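PDB 6SER: START domain-containing protein 10 from Homo sapiens, which transfers phosphatidylcholine and phosphatidylethanolamine between membranes, preferring lipids with a palmitoyl or stearoyl chain at sn-1 and an unsaturated chain at sn-2. Local coordinates for residues 28-33 with 133-138. Residues are numbered along the deposited sequence; the frame is centred on the assembly and turned at random.
Sequences QDFRSF and LRSWLP
S135 of strand 133-138 meets the rim of the F30 ring, which reaches across from helix 28-33: its OG lies 3.6 Å from F30 CZ, near the ring plane, and its CB stands 3.9 Å from that same carbon. With OG anti to the backbone N (chi1 -166°), the hydroxyl is hydrogen-bonded to the backbone O of N111 on the neighbouring hairpin, so its polar need is met although it borders an aromatic edge. At W136 the indole turns to the other side of the sheet, edge-to-face with H87, and the backbone N of W136 lies in the plane of the F30 ring, at its edge, 3.9 Å from F30 CZ. L137 returns to the helix side and covers one face of F30. Its CB makes a CH-pi contact 3.8 Å from the ring centroid, displaced toward the rim, while L137 CD2 lies 3.9 Å from F30 CG, where the ring joins its CB. I144 and M146 of strand 142-151, together with P25, also pack on F30. The contact illustrates how one aromatic residue, F30, can carry the packing of the N-terminal helix of a START domain against a strand of its curved beta-sheet, F33 adding to the hold through M146; with no hydrogen bond joining the segments, their union rests on apolar and CH-pi packing.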
ATOM      1  N   GLN A  28      16.168  -2.640  -8.950  1.00 90.92           N
ATOM      2  CA  GLN A  28      15.958  -1.313  -9.514  1.00 89.47           C
ATOM      3  C   GLN A  28      14.562  -0.785  -9.203  1.00 88.74           C
ATOM      4  O   GLN A  28      14.388   0.426  -9.023  1.00 88.17           O
ATOM      5  CB  GLN A  28      16.213  -1.354 -11.025  1.00 82.51           C
ATOM      6  CG  GLN A  28      15.860  -0.089 -11.797  1.00 84.96           C
ATOM      7  CD  GLN A  28      16.740   1.098 -11.451  1.00 90.08           C
ATOM      8  OE1 GLN A  28      17.825   0.950 -10.883  1.00 91.16           O
ATOM      9  NE2 GLN A  28      16.272   2.293 -11.796  1.00 88.09           N
ATOM     10  N   ASP A  29      13.560  -1.669  -9.114  1.00 89.05           N
ATOM     11  CA  ASP A  29      12.200  -1.216  -8.824  1.00 83.67           C
ATOM     12  C   ASP A  29      12.106  -0.614  -7.428  1.00 78.42           C
ATOM     13  O   ASP A  29      11.448   0.413  -7.230  1.00 78.79           O
ATOM     14  CB  ASP A  29      11.200  -2.364  -8.975  1.00 83.39           C
ATOM     15  CG  ASP A  29      10.989  -2.776 -10.425  1.00 80.44           C
ATOM     16  OD1 ASP A  29      11.016  -3.988 -10.714  1.00 74.66           O
ATOM     17  OD2 ASP A  29      10.796  -1.890 -11.280  1.00 78.60           O
ATOM     18  N   PHE A  30      12.843  -1.170  -6.495  1.00 70.98           N
ATOM     19  CA  PHE A  30      12.884  -0.649  -5.118  1.00 62.06           C
ATOM     20  C   PHE A  30      13.584   0.706  -5.127  1.00 55.76           C
ATOM     21  O   PHE A  30      13.196   1.598  -4.461  1.00 50.17           O
ATOM     22  CB  PHE A  30      13.567  -1.640  -4.186  1.00 52.57           C
ATOM     23  CG  PHE A  30      12.677  -2.757  -3.733  1.00 40.19           C
ATOM     24  CD1 PHE A  30      11.709  -2.545  -2.798  1.00 35.37           C
ATOM     25  CD2 PHE A  30      12.808  -4.022  -4.238  1.00 41.58           C
ATOM     26  CE1 PHE A  30      10.902  -3.573  -2.364  1.00 38.84           C
ATOM     27  CE2 PHE A  30      11.985  -5.045  -3.828  1.00 37.60           C
ATOM     28  CZ  PHE A  30      11.039  -4.821  -2.877  1.00 34.13           C
ATOM     29  N   ARG A  31      14.614   0.837  -5.940  1.00 62.58           N
ATOM     30  CA  ARG A  31      15.384   2.093  -6.029  1.00 63.20           C
ATOM     31  C   ARG A  31      14.520   3.185  -6.656  1.00 55.69           C
ATOM     32  O   ARG A  31      14.425   4.241  -6.132  1.00 39.20           O
ATOM     33  CB  ARG A  31      16.691   1.851  -6.778  1.00 64.42           C
ATOM     34  CG  ARG A  31      17.765   1.262  -5.885  1.00 75.99           C
ATOM     35  CD  ARG A  31      19.181   1.421  -6.357  1.00 75.75           C
ATOM     36  NE  ARG A  31      19.176   0.916  -7.701  1.00 99.36           N
ATOM     37  CZ  ARG A  31      19.796  -0.170  -8.090  1.00 96.60           C
ATOM     38  NH1 ARG A  31      20.530  -0.854  -7.233  1.00 88.13           N
ATOM     39  NH2 ARG A  31      19.657  -0.571  -9.331  1.00 75.16           N
ATOM     40  N   SER A  32      13.838   2.861  -7.727  1.00 52.44           N
ATOM     41  CA  SER A  32      12.989   3.842  -8.409  1.00 52.62           C
ATOM     42  C   SER A  32      11.924   4.308  -7.448  1.00 48.20           C
ATOM     43  O   SER A  32      11.650   5.443  -7.461  1.00 44.48           O
ATOM     44  CB  SER A  32      12.355   3.252  -9.597  1.00 49.97           C
ATOM     45  OG  SER A  32      13.192   3.344 -10.697  1.00 73.90           O
ATOM     46  N   PHE A  33      11.310   3.386  -6.737  1.00 40.85           N
ATOM     47  CA  PHE A  33      10.269   3.726  -5.759  1.00 37.44           C
ATOM     48  C   PHE A  33      10.828   4.645  -4.689  1.00 32.52           C
ATOM     49  O   PHE A  33      10.267   5.606  -4.460  1.00 36.42           O
ATOM     50  CB  PHE A  33       9.587   2.483  -5.220  1.00 37.70           C
ATOM     51  CG  PHE A  33       8.502   2.810  -4.255  1.00 35.24           C
ATOM     52  CD1 PHE A  33       7.211   2.992  -4.661  1.00 42.96           C
ATOM     53  CD2 PHE A  33       8.806   3.035  -2.953  1.00 34.71           C
ATOM     54  CE1 PHE A  33       6.240   3.334  -3.751  1.00 35.27           C
ATOM     55  CE2 PHE A  33       7.840   3.376  -2.046  1.00 33.97           C
ATOM     56  CZ  PHE A  33       6.562   3.532  -2.451  1.00 35.47           C
ATOM     57  N   LEU A 133       0.296  -7.864  -6.130  1.00 24.90           N
ATOM     58  CA  LEU A 133       1.585  -8.457  -5.821  1.00 22.46           C
ATOM     59  C   LEU A 133       2.342  -7.478  -4.933  1.00 28.84           C
ATOM     60  O   LEU A 133       2.561  -6.327  -5.319  1.00 27.83           O
ATOM     61  CB  LEU A 133       2.366  -8.772  -7.095  1.00 25.38           C
ATOM     62  CG  LEU A 133       3.679  -9.564  -6.989  1.00 33.74           C
ATOM     63  CD1 LEU A 133       4.050 -10.077  -8.358  1.00 27.93           C
ATOM     64  CD2 LEU A 133       4.835  -8.726  -6.447  1.00 27.67           C
ATOM     65  N   ARG A 134       2.718  -7.925  -3.747  1.00 26.92           N
ATOM     66  CA  ARG A 134       3.377  -7.096  -2.749  1.00 25.38           C
ATOM     67  C   ARG A 134       4.799  -7.598  -2.565  1.00 27.77           C
ATOM     68  O   ARG A 134       5.034  -8.811  -2.553  1.00 28.86           O
ATOM     69  CB  ARG A 134       2.612  -7.154  -1.407  1.00 27.14           C
ATOM     70  CG  ARG A 134       3.104  -6.194  -0.336  1.00 37.09           C
ATOM     71  CD  ARG A 134       2.144  -6.140   0.854  1.00 38.32           C
ATOM     72  NE  ARG A 134       2.271  -7.290   1.757  1.00 59.26           N
ATOM     73  CZ  ARG A 134       1.501  -8.381   1.717  1.00 54.91           C
ATOM     74  NH1 ARG A 134       1.693  -9.368   2.594  1.00 43.09           N
ATOM     75  NH2 ARG A 134       0.540  -8.494   0.807  1.00 56.37           N
ATOM     76  N   SER A 135       5.751  -6.673  -2.420  1.00 26.71           N
ATOM     77  CA  SER A 135       7.120  -7.056  -2.101  1.00 25.21           C
ATOM     78  C   SER A 135       7.756  -6.039  -1.168  1.00 26.77           C
ATOM     79  O   SER A 135       7.454  -4.844  -1.233  1.00 29.60           O
ATOM     80  CB  SER A 135       7.977  -7.201  -3.349  1.00 24.01           C
ATOM     81  OG  SER A 135       9.183  -7.875  -3.024  1.00 29.03           O
ATOM     82  N   TRP A 136       8.645  -6.520  -0.304  1.00 24.82           N
ATOM     83  CA  TRP A 136       9.191  -5.714   0.776  1.00 27.66           C
ATOM     84  C   TRP A 136      10.694  -5.905   0.884  1.00 28.71           C
ATOM     85  O   TRP A 136      11.226  -6.969   0.561  1.00 29.80           O
ATOM     86  CB  TRP A 136       8.526  -6.053   2.116  1.00 24.20           C
ATOM     87  CG  TRP A 136       8.447  -7.516   2.433  1.00 25.78           C
ATOM     88  CD1 TRP A 136       9.299  -8.225   3.236  1.00 23.54           C
ATOM     89  CD2 TRP A 136       7.446  -8.448   1.990  1.00 24.98           C
ATOM     90  NE1 TRP A 136       8.894  -9.539   3.315  1.00 24.79           N
ATOM     91  CE2 TRP A 136       7.766  -9.704   2.555  1.00 25.36           C
ATOM     92  CE3 TRP A 136       6.313  -8.343   1.175  1.00 25.97           C
ATOM     93  CZ2 TRP A 136       6.988 -10.848   2.331  1.00 28.81           C
ATOM     94  CZ3 TRP A 136       5.550  -9.482   0.940  1.00 22.98           C
ATOM     95  CH2 TRP A 136       5.888 -10.714   1.516  1.00 28.87           C
ATOM     96  N   LEU A 137      11.374  -4.857   1.354  1.00 33.14           N
ATOM     97  CA  LEU A 137      12.828  -4.864   1.444  1.00 30.95           C
ATOM     98  C   LEU A 137      13.323  -3.932   2.543  1.00 37.70           C
ATOM     99  O   LEU A 137      13.203  -2.705   2.420  1.00 35.50           O
ATOM    100  CB  LEU A 137      13.448  -4.451   0.103  1.00 30.51           C
ATOM    101  CG  LEU A 137      14.964  -4.609  -0.032  1.00 41.55           C
ATOM    102  CD1 LEU A 137      15.358  -6.074   0.149  1.00 33.39           C
ATOM    103  CD2 LEU A 137      15.437  -4.089  -1.383  1.00 43.62           C
ATOM    104  N   PRO A 138      13.964  -4.428   3.596  1.00 32.69           N
ATOM    105  CA  PRO A 138      14.608  -3.559   4.554  1.00 38.98           C
ATOM    106  C   PRO A 138      15.897  -3.057   3.899  1.00 37.79           C
ATOM    107  O   PRO A 138      16.548  -3.819   3.407  1.00 44.47           O
ATOM    108  CB  PRO A 138      14.984  -4.503   5.673  1.00 32.34           C
ATOM    109  CG  PRO A 138      14.090  -5.649   5.443  1.00 37.99           C
ATOM    110  CD  PRO A 138      13.963  -5.789   3.959  1.00 31.28           C
TER